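Local coordinates for virulence factor (Pectobacterium carotovorum, PDB 2W3Y), which acts as an S-palmitoylated virulence factor of a bacterial pathogen of Drosophila and binds to lipid vesicles, at residues Q43-Q48 / S260-I265; T119-E124 / A210-V215; E124-V129 / G143-L148. All blocks are in the same frame, centred on the assembly; numbering follows the deposited sequence.

Contact 1: residues Q43-Q48 / S260-I265; sequences QYQTYQ and SYFDDI
Gln45 folds its side chain back toward Phe262 on the neighbouring strand. CB passes the carbonyl oxygen of Phe262. From there the chain bends at CG (chi2 -90°), which carries CD to 4.0 Å from Phe262 CB. At the tip the amide splits its work. OE1 takes a short bond of 2.6 Å from Tyr47 OH, in the carbonyl plane and on a lone pair. NE2 lies 3.5 Å from Phe262 CB and donates at 2.9 Å to Tyr44 O, from above that carbonyl's plane. Tyr44 O also receives Phe262 N at 3.3 Å, nearly end-on, so two donors grip one oxygen.

The strands run parallel, 8° apart. The pattern continues as Phe262 O accepts from Thr46 N (3.1 Å), and Asp264 O from Gln48 N (3.0 Å). At the start of the pairing Gln43 NE2 gives Ser260 O a straight bond of 3.3 Å, while Gln43 OE1 bonds Tyr168 OH of strand 166-179. On the other face of the sheet Gln48 lies alongside Ile265, its OE1 bonded to Arg64 and its NE2 to Asn50 O. There Thr46 and Tyr261 meet, both hydroxyls bonding Glu68 of helix 57-81.

Polar side chains are tolerated in this partly buried pair because specific partners meet them: Tyr44 O and Tyr47 for Gln45, Tyr168 for Gln43, Glu68 for the two hydroxyls. The Gln45 amide, held at oxygen and nitrogen, is fixed in rotation.

Contact 2: residues T119-E124 / A210-V215; sequences TVKGVE and ASYQEV
Val123 stands over a face of the Tyr212 ring, with CG2 4.2 Å from the ring centroid and 16° off its normal, a CH-pi contact. The other branch, CG1, reaches CE1 of the same ring at 3.9 Å. With chi1 at -69°, CG1 lies beside the backbone N and CG2 between N and the carbonyl carbon, and both methyls then meet the ring. Lys121 runs past the ring obliquely with its aliphatic part. Its CG lies 3.8 Å from Glu214 OE2, though the amino and carboxylate groups do not meet. Thr119 and Glu214 cross at about a right angle, CG2 of the threonine 4.0 Å from CB of the glutamate.

Under these side chains the backbones form the end of an antiparallel pairing. Val120 and Val215 are a hydrogen-bonded pair, and Val215 N reaches Val120 O at 2.7 Å. Gly122 N donates to Gln213 O at 3.2 Å. Glycine fits because the carbonyl of Ser211 lies on the side where a side chain would begin. Ser211 OG accepts from Gln213 N, an ST turn. Glu124 OE1 takes Lys121 N on its anti lone pair, at 2.6 Å.

The contact lies at the surface, where the end of strand 109-121 pairs with the start of strand 214-228, and the chain then turns from the former into helix 125-134. Val120 leans on Ser128 and Val215 on Val125 of that helix.

Contact 3: residues E124-V129 / G143-L148; sequences EVAKSV and GFATFL. With PLM (palmitic acid), chain C.
The Phe144 ring turns an edge to helix 125-134: CE2 lies 3.4 Å from Ala126 O, which sits near the ring plane. Farther round the rim, CZ meets Val129 CG1 at 4.1 Å, obliquely, the two side chains crossing at about a right angle. The same ring also touches Gln45 of strand 40-49. Setting CG of Phe144 anti to the backbone N (chi1 176°) carries the ring to the Ala126 carbonyl.

Ala126 sits at the closest approach, its CA 5.2 Å from Ala145 CA. Its CB comes to 3.7 Å from Ala145 CA and 3.8 Å from Ala145 CB, with Phe144 CD2 and Leu148 CD2 close by. Alanine on both sides lets the backbones meet at this point, where the segment axes, 9.1 Å apart, cross at 107°.

Val129 and Leu148 face one another loosely and share a further partner, the palmitic acid chain. Val129 CG2 lies 3.7 Å from C7, and Leu148 CG 3.7 Å from C3. Branched aliphatic carbons give the chain an apolar surface to pack on.

The side chains meet through carbon, and between these two segments there is no hydrogen bond. The apolar surface they form suits a lipid tail, consistent with the protein burying its S-palmitoyl group between these helices and the sheet.

How the contacts relate
Contact 3 is buried, contact 1 partly so, and contact 2 lies on the surface, its centre about 24 Å from the centre of the chain. Contacts 1 and 2 belong to the same mixed sheet, one joining parallel strands and the other antiparallel ones, and do not touch. Contact 3 bridges them: Phe144 and Phe147 pack on contact 1, Val125 and Ser128 on contact 2, with which it shares Glu124. Chemistry follows place. Contact 1 satisfies buried amides and hydroxyls, contact 2 leaves charged side chains at the outside while its valines face the helix, and contact 3 is apolar where it meets the palmitic acid.

Contact 1: residues Q43-Q48 / S260-I265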
loop_
_atom_site.group_PDB
_atom_site.type_symbol
_atom_site.label_atom_id
_atom_site.label_comp_id
_atom_site.label_asym_id
_atom_site.label_seq_id
_atom_site.Cartn_x
_atom_site.Cartn_y
_atom_site.Cartn_z
ATOM N N GLN A 43 -2.471 -5.931 3.715
ATOM C CA GLN A 43 -1.590 -6.431 2.686
ATOM C C GLN A 43 -0.510 -5.356 2.497
ATOM O O GLN A 43 -0.795 -4.300 2.007
ATOM C CB GLN A 43 -2.417 -6.614 1.404
ATOM C CG GLN A 43 -1.848 -7.545 0.394
ATOM C CD GLN A 43 -2.284 -8.949 0.641
ATOM O OE1 GLN A 43 -3.451 -9.312 0.399
ATOM N NE2 GLN A 43 -1.353 -9.766 1.145
ATOM N N TYR A 44 0.717 -5.619 2.929
ATOM C CA TYR A 44 1.817 -4.659 2.762
ATOM C C TYR A 44 2.513 -4.876 1.422
ATOM O O TYR A 44 3.010 -5.965 1.169
ATOM C CB TYR A 44 2.821 -4.806 3.905
ATOM C CG TYR A 44 2.303 -4.428 5.272
ATOM C CD1 TYR A 44 2.117 -3.077 5.623
ATOM C CD2 TYR A 44 2.031 -5.403 6.224
ATOM C CE1 TYR A 44 1.671 -2.714 6.881
ATOM C CE2 TYR A 44 1.563 -5.041 7.510
ATOM C CZ TYR A 44 1.382 -3.694 7.805
ATOM O OH TYR A 44 0.952 -3.323 9.047
ATOM N N GLN A 45 2.544 -3.864 0.551
ATOM C CA GLN A 45 3.046 -4.078 -0.819
ATOM C C GLN A 45 3.928 -2.935 -1.352
ATOM O O GLN A 45 3.781 -1.778 -0.953
ATOM C CB GLN A 45 1.880 -4.290 -1.805
ATOM C CG GLN A 45 0.793 -5.235 -1.310
ATOM C CD GLN A 45 1.056 -6.674 -1.696
ATOM O OE1 GLN A 45 0.874 -7.043 -2.856
ATOM N NE2 GLN A 45 1.498 -7.491 -0.737
ATOM N N THR A 46 4.849 -3.273 -2.255
ATOM C CA THR A 46 5.651 -2.280 -2.986
ATOM C C THR A 46 5.635 -2.636 -4.468
ATOM O O THR A 46 6.175 -3.676 -4.882
ATOM C CB THR A 46 7.121 -2.232 -2.496
ATOM O OG1 THR A 46 7.151 -2.037 -1.082
ATOM C CG2 THR A 46 7.880 -1.062 -3.153
ATOM N N TYR A 47 4.984 -1.795 -5.269
ATOM C CA TYR A 47 4.890 -2.062 -6.695
ATOM C C TYR A 47 5.744 -1.080 -7.464
ATOM O O TYR A 47 5.578 0.133 -7.344
ATOM C CB TYR A 47 3.456 -1.958 -7.205
ATOM C CG TYR A 47 2.470 -2.876 -6.516
ATOM C CD1 TYR A 47 2.830 -4.177 -6.147
ATOM C CD2 TYR A 47 1.166 -2.445 -6.244
ATOM C CE1 TYR A 47 1.925 -5.028 -5.499
ATOM C CE2 TYR A 47 0.246 -3.299 -5.608
ATOM C CZ TYR A 47 0.636 -4.588 -5.247
ATOM O OH TYR A 47 -0.253 -5.446 -4.625
ATOM N N GLN A 48 6.650 -1.609 -8.263
ATOM C CA GLN A 48 7.359 -0.769 -9.215
ATOM C C GLN A 48 6.905 -1.104 -10.619
ATOM O O GLN A 48 6.923 -2.267 -11.015
ATOM C CB GLN A 48 8.871 -0.921 -9.075
ATOM C CG GLN A 48 9.613 0.013 -10.030
ATOM C CD GLN A 48 11.120 -0.095 -9.926
ATOM O OE1 GLN A 48 11.666 -0.411 -8.865
ATOM N NE2 GLN A 48 11.804 0.166 -11.038
ATOM N N SER A 260 2.264 -10.856 5.010
ATOM C CA SER A 260 1.491 -10.329 3.872
ATOM C C SER A 260 2.291 -9.492 2.855
ATOM O O SER A 260 1.697 -8.839 1.995
ATOM C CB SER A 260 0.319 -9.474 4.381
ATOM O OG SER A 260 0.795 -8.280 5.010
ATOM N N TYR A 261 3.615 -9.489 2.953
ATOM C CA TYR A 261 4.438 -8.594 2.121
ATOM C C TYR A 261 4.784 -9.178 0.759
ATOM O O TYR A 261 5.082 -10.360 0.652
ATOM C CB TYR A 261 5.742 -8.233 2.848
ATOM C CG TYR A 261 6.709 -7.390 2.031
ATOM C CD1 TYR A 261 6.531 -6.011 1.902
ATOM C CD2 TYR A 261 7.815 -7.980 1.397
ATOM C CE1 TYR A 261 7.442 -5.225 1.149
ATOM C CE2 TYR A 261 8.711 -7.216 0.653
ATOM C CZ TYR A 261 8.526 -5.850 0.536
ATOM O OH TYR A 261 9.431 -5.121 -0.196
ATOM N N PHE A 262 4.744 -8.327 -0.265
ATOM C CA PHE A 262 5.216 -8.653 -1.609
ATOM C C PHE A 262 5.778 -7.389 -2.250
ATOM O O PHE A 262 5.249 -6.297 -2.046
ATOM C CB PHE A 262 4.067 -9.195 -2.468
ATOM C CG PHE A 262 4.465 -9.547 -3.895
ATOM C CD1 PHE A 262 5.107 -10.755 -4.178
ATOM C CD2 PHE A 262 4.185 -8.672 -4.947
ATOM C CE1 PHE A 262 5.474 -11.085 -5.504
ATOM C CE2 PHE A 262 4.538 -8.996 -6.278
ATOM C CZ PHE A 262 5.192 -10.196 -6.549
ATOM N N ASP A 263 6.847 -7.545 -3.021
ATOM C CA ASP A 263 7.336 -6.478 -3.884
ATOM C C ASP A 263 7.681 -7.055 -5.242
ATOM O O ASP A 263 8.004 -8.237 -5.355
ATOM C CB ASP A 263 8.569 -5.800 -3.291
ATOM C CG ASP A 263 9.800 -6.693 -3.350
ATOM O OD1 ASP A 263 9.865 -7.639 -2.541
ATOM O OD2 ASP A 263 10.686 -6.458 -4.209
ATOM N N ASP A 264 7.619 -6.220 -6.279
ATOM C CA ASP A 264 8.043 -6.636 -7.604
ATOM C C ASP A 264 8.318 -5.421 -8.475
ATOM O O ASP A 264 7.853 -4.305 -8.183
ATOM C CB ASP A 264 6.974 -7.534 -8.255
ATOM C CG ASP A 264 7.566 -8.536 -9.267
ATOM O OD1 ASP A 264 8.820 -8.588 -9.438
ATOM O OD2 ASP A 264 6.764 -9.271 -9.896
ATOM N N ILE A 265 9.136 -5.635 -9.503
ATOM C CA ILE A 265 9.227 -4.723 -10.633
ATOM C C ILE A 265 8.435 -5.354 -11.759
ATOM O O ILE A 265 8.824 -6.392 -12.324
ATOM C CB ILE A 265 10.708 -4.420 -11.065
ATOM C CG1 ILE A 265 11.467 -3.766 -9.906
ATOM C CG2 ILE A 265 10.738 -3.521 -12.307
ATOM C CD1 ILE A 265 12.988 -3.757 -10.049
#

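Contact 2: residues T119-E124 / A210-V215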
loop_
_atom_site.group_PDB
_atom_site.type_symbol
_atom_site.label_atom_id
_atom_site.label_comp_id
_atom_site.label_asym_id
_atom_site.label_seq_id
_atom_site.Cartn_x
_atom_site.Cartn_y
_atom_site.Cartn_z
ATOM N N THR A 119 -16.402 -8.334 -13.637
ATOM C CA THR A 119 -16.536 -9.785 -13.618
ATOM C C THR A 119 -15.444 -10.365 -14.513
ATOM O O THR A 119 -15.385 -10.065 -15.707
ATOM C CB THR A 119 -17.949 -10.248 -14.067
ATOM O OG1 THR A 119 -18.942 -9.707 -13.183
ATOM C CG2 THR A 119 -18.047 -11.762 -14.028
ATOM N N VAL A 120 -14.573 -11.168 -13.908
ATOM C CA VAL A 120 -13.398 -11.755 -14.562
ATOM C C VAL A 120 -13.256 -13.221 -14.125
ATOM O O VAL A 120 -13.894 -13.639 -13.153
ATOM C CB VAL A 120 -12.095 -10.987 -14.185
ATOM C CG1 VAL A 120 -12.075 -9.573 -14.793
ATOM C CG2 VAL A 120 -11.901 -10.929 -12.660
ATOM N N LYS A 121 -12.428 -13.992 -14.835
ATOM C CA LYS A 121 -12.037 -15.338 -14.387
ATOM C C LYS A 121 -11.158 -15.218 -13.147
ATOM O O LYS A 121 -10.424 -14.237 -12.987
ATOM C CB LYS A 121 -11.226 -16.095 -15.448
ATOM C CG LYS A 121 -11.730 -15.995 -16.887
ATOM C CD LYS A 121 -10.805 -16.798 -17.811
ATOM C CE LYS A 121 -10.794 -16.244 -19.236
ATOM N NZ LYS A 121 -12.024 -16.614 -19.989
ATOM N N GLY A 122 -11.235 -16.231 -12.287
ATOM C CA GLY A 122 -10.367 -16.343 -11.128
ATOM C C GLY A 122 -8.897 -16.111 -11.438
ATOM O O GLY A 122 -8.206 -15.449 -10.670
ATOM N N VAL A 123 -8.427 -16.628 -12.575
ATOM C CA VAL A 123 -7.014 -16.511 -12.949
ATOM C C VAL A 123 -6.630 -15.101 -13.423
ATOM O O VAL A 123 -5.453 -14.825 -13.634
ATOM C CB VAL A 123 -6.592 -17.551 -14.053
ATOM C CG1 VAL A 123 -6.586 -18.970 -13.497
ATOM C CG2 VAL A 123 -7.491 -17.430 -15.273
ATOM N N GLU A 124 -7.628 -14.241 -13.601
ATOM C CA GLU A 124 -7.429 -12.838 -13.951
ATOM C C GLU A 124 -7.579 -11.911 -12.724
ATOM O O GLU A 124 -7.344 -10.713 -12.844
ATOM C CB GLU A 124 -8.439 -12.384 -15.027
ATOM C CG GLU A 124 -8.531 -13.250 -16.306
ATOM C CD GLU A 124 -9.764 -12.901 -17.179
ATOM O OE1 GLU A 124 -10.924 -12.957 -16.694
ATOM O OE2 GLU A 124 -9.575 -12.570 -18.368
ATOM N N ALA A 210 -7.204 -19.986 -9.010
ATOM C CA ALA A 210 -6.808 -21.053 -9.948
ATOM C C ALA A 210 -7.930 -21.420 -10.924
ATOM O O ALA A 210 -7.707 -22.151 -11.895
ATOM C CB ALA A 210 -6.318 -22.287 -9.189
ATOM N N SER A 211 -9.119 -20.882 -10.670
ATOM C CA SER A 211 -10.318 -21.180 -11.446
ATOM C C SER A 211 -10.440 -20.390 -12.752
ATOM O O SER A 211 -10.086 -19.213 -12.817
ATOM C CB SER A 211 -11.561 -20.943 -10.583
ATOM O OG SER A 211 -12.741 -20.957 -11.370
ATOM N N TYR A 212 -10.960 -21.062 -13.784
ATOM C CA TYR A 212 -11.276 -20.440 -15.067
ATOM C C TYR A 212 -12.740 -20.013 -15.125
ATOM O O TYR A 212 -13.185 -19.423 -16.106
ATOM C CB TYR A 212 -10.904 -21.377 -16.225
ATOM C CG TYR A 212 -9.426 -21.334 -16.522
ATOM C CD1 TYR A 212 -8.513 -22.014 -15.716
ATOM C CD2 TYR A 212 -8.939 -20.580 -17.579
ATOM C CE1 TYR A 212 -7.155 -21.956 -15.967
ATOM C CE2 TYR A 212 -7.590 -20.516 -17.842
ATOM C CZ TYR A 212 -6.705 -21.206 -17.034
ATOM O OH TYR A 212 -5.363 -21.135 -17.294
ATOM N N GLN A 213 -13.470 -20.305 -14.055
ATOM C CA GLN A 213 -14.851 -19.864 -13.875
ATOM C C GLN A 213 -14.883 -18.355 -13.544
ATOM O O GLN A 213 -13.907 -17.812 -13.004
ATOM C CB GLN A 213 -15.504 -20.735 -12.788
ATOM C CG GLN A 213 -16.673 -20.128 -11.995
ATOM C CD GLN A 213 -17.214 -21.055 -10.899
ATOM O OE1 GLN A 213 -16.474 -21.868 -10.319
ATOM N NE2 GLN A 213 -18.511 -20.934 -10.611
ATOM N N GLU A 214 -15.987 -17.688 -13.895
ATOM C CA GLU A 214 -16.176 -16.252 -13.653
ATOM C C GLU A 214 -16.396 -15.923 -12.175
ATOM O O GLU A 214 -17.095 -16.649 -11.467
ATOM C CB GLU A 214 -17.378 -15.730 -14.448
ATOM C CG GLU A 214 -17.297 -15.912 -15.964
ATOM C CD GLU A 214 -16.523 -14.809 -16.649
ATOM O OE1 GLU A 214 -17.166 -14.010 -17.366
ATOM O OE2 GLU A 214 -15.284 -14.727 -16.467
ATOM N N VAL A 215 -15.805 -14.821 -11.716
ATOM C CA VAL A 215 -16.073 -14.321 -10.362
ATOM C C VAL A 215 -16.486 -12.843 -10.400
ATOM O O VAL A 215 -15.908 -12.043 -11.147
ATOM C CB VAL A 215 -14.888 -14.567 -9.354
ATOM C CG1 VAL A 215 -14.269 -15.957 -9.530
ATOM C CG2 VAL A 215 -13.810 -13.503 -9.462
#

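Contact 3: residues E124-V129 / G143-L148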
loop_
_atom_site.group_PDB
_atom_site.type_symbol
_atom_site.label_atom_id
_atom_site.label_comp_id
_atom_site.label_asym_id
_atom_site.label_seq_id
_atom_site.Cartn_x
_atom_site.Cartn_y
_atom_site.Cartn_z
ATOM N N GLU A 124 -7.628 -14.241 -13.601
ATOM C CA GLU A 124 -7.429 -12.838 -13.951
ATOM C C GLU A 124 -7.579 -11.911 -12.724
ATOM O O GLU A 124 -7.344 -10.713 -12.844
ATOM C CB GLU A 124 -8.439 -12.384 -15.027
ATOM C CG GLU A 124 -8.531 -13.250 -16.306
ATOM C CD GLU A 124 -9.764 -12.901 -17.179
ATOM O OE1 GLU A 124 -10.924 -12.957 -16.694
ATOM O OE2 GLU A 124 -9.575 -12.570 -18.368
ATOM N N VAL A 125 -7.976 -12.452 -11.569
ATOM C CA VAL A 125 -8.207 -11.622 -10.369
ATOM C C VAL A 125 -6.956 -10.845 -9.928
ATOM O O VAL A 125 -7.043 -9.657 -9.612
ATOM C CB VAL A 125 -8.725 -12.453 -9.160
ATOM C CG1 VAL A 125 -8.689 -11.629 -7.873
ATOM C CG2 VAL A 125 -10.128 -12.960 -9.413
ATOM N N ALA A 126 -5.804 -11.512 -9.916
ATOM C CA ALA A 126 -4.554 -10.857 -9.526
ATOM C C ALA A 126 -4.233 -9.659 -10.415
ATOM O O ALA A 126 -3.828 -8.600 -9.917
ATOM C CB ALA A 126 -3.378 -11.868 -9.510
ATOM N N LYS A 127 -4.401 -9.827 -11.729
ATOM C CA LYS A 127 -4.253 -8.707 -12.682
ATOM C C LYS A 127 -5.246 -7.553 -12.428
ATOM O O LYS A 127 -4.875 -6.375 -12.504
ATOM C CB LYS A 127 -4.398 -9.205 -14.123
ATOM C CG LYS A 127 -3.969 -8.186 -15.180
ATOM C CD LYS A 127 -3.875 -8.838 -16.541
ATOM C CE LYS A 127 -2.793 -8.191 -17.393
ATOM N NZ LYS A 127 -2.489 -9.006 -18.603
ATOM N N SER A 128 -6.505 -7.892 -12.140
ATOM C CA SER A 128 -7.499 -6.885 -11.780
ATOM C C SER A 128 -7.078 -6.077 -10.559
ATOM O O SER A 128 -7.277 -4.870 -10.543
ATOM C CB SER A 128 -8.886 -7.502 -11.552
ATOM O OG SER A 128 -9.275 -8.276 -12.682
ATOM N N VAL A 129 -6.508 -6.742 -9.551
ATOM C CA VAL A 129 -6.013 -6.057 -8.338
ATOM C C VAL A 129 -4.881 -5.067 -8.654
ATOM O O VAL A 129 -4.947 -3.917 -8.237
ATOM C CB VAL A 129 -5.592 -7.052 -7.207
ATOM C CG1 VAL A 129 -4.939 -6.325 -6.033
ATOM C CG2 VAL A 129 -6.800 -7.860 -6.711
ATOM N N GLY A 143 4.135 -13.558 -11.217
ATOM C CA GLY A 143 4.771 -13.569 -9.896
ATOM C C GLY A 143 3.845 -13.105 -8.776
ATOM O O GLY A 143 3.719 -13.775 -7.748
ATOM N N PHE A 144 3.203 -11.953 -8.964
ATOM C CA PHE A 144 2.182 -11.475 -8.019
ATOM C C PHE A 144 1.020 -12.481 -7.911
ATOM O O PHE A 144 0.522 -12.741 -6.807
ATOM C CB PHE A 144 1.676 -10.087 -8.422
ATOM C CG PHE A 144 0.554 -9.572 -7.559
ATOM C CD1 PHE A 144 0.801 -9.150 -6.254
ATOM C CD2 PHE A 144 -0.749 -9.510 -8.043
ATOM C CE1 PHE A 144 -0.245 -8.672 -5.440
ATOM C CE2 PHE A 144 -1.802 -9.037 -7.232
ATOM C CZ PHE A 144 -1.533 -8.609 -5.928
ATOM N N ALA A 145 0.595 -13.049 -9.047
ATOM C CA ALA A 145 -0.477 -14.055 -9.048
ATOM C C ALA A 145 -0.173 -15.254 -8.146
ATOM O O ALA A 145 -1.061 -15.715 -7.412
ATOM C CB ALA A 145 -0.848 -14.512 -10.477
ATOM N N THR A 146 1.065 -15.760 -8.203
ATOM C CA THR A 146 1.514 -16.822 -7.300
ATOM C C THR A 146 1.509 -16.355 -5.838
ATOM O O THR A 146 1.052 -17.084 -4.948
ATOM C CB THR A 146 2.922 -17.406 -7.693
ATOM O OG1 THR A 146 2.844 -18.004 -8.993
ATOM C CG2 THR A 146 3.385 -18.461 -6.701
ATOM N N PHE A 147 2.006 -15.147 -5.584
ATOM C CA PHE A 147 1.982 -14.625 -4.212
ATOM C C PHE A 147 0.550 -14.589 -3.639
ATOM O O PHE A 147 0.306 -15.032 -2.504
ATOM C CB PHE A 147 2.578 -13.210 -4.130
ATOM C CG PHE A 147 2.173 -12.481 -2.878
ATOM C CD1 PHE A 147 2.802 -12.767 -1.665
ATOM C CD2 PHE A 147 1.112 -11.562 -2.896
ATOM C CE1 PHE A 147 2.411 -12.131 -0.489
ATOM C CE2 PHE A 147 0.703 -10.929 -1.715
ATOM C CZ PHE A 147 1.353 -11.221 -0.521
ATOM N N LEU A 148 -0.375 -14.036 -4.423
ATOM C CA LEU A 148 -1.731 -13.751 -3.957
ATOM C C LEU A 148 -2.490 -15.048 -3.752
ATOM O O LEU A 148 -3.245 -15.198 -2.780
ATOM C CB LEU A 148 -2.468 -12.817 -4.931
ATOM C CG LEU A 148 -3.748 -12.128 -4.447
ATOM C CD1 LEU A 148 -3.471 -11.075 -3.360
ATOM C CD2 LEU A 148 -4.533 -11.538 -5.619
HETATM C C1 PLM C . -6.559 -15.668 -4.916
HETATM O O2 PLM C . -6.886 -16.869 -4.727
HETATM C C2 PLM C . -7.433 -14.540 -4.383
HETATM C C3 PLM C . -6.810 -13.784 -3.213
HETATM C C4 PLM C . -7.715 -12.679 -2.661
HETATM C C5 PLM C . -7.719 -11.423 -3.532
HETATM C C6 PLM C . -8.997 -10.600 -3.371
HETATM C C7 PLM C . -8.809 -9.178 -3.897
HETATM C C8 PLM C . -10.112 -8.533 -4.382
HETATM C C9 PLM C . -10.544 -7.449 -3.396
HETATM C CA PLM C . -10.456 -6.031 -3.949
HETATM C CB PLM C . -9.386 -5.215 -3.233
HETATM C CC PLM C . -8.891 -4.092 -4.131
HETATM C CD PLM C . -7.382 -3.913 -4.044
HETATM C CE PLM C . -7.053 -2.504 -3.576
HETATM C CF PLM C . -5.613 -2.127 -3.897
#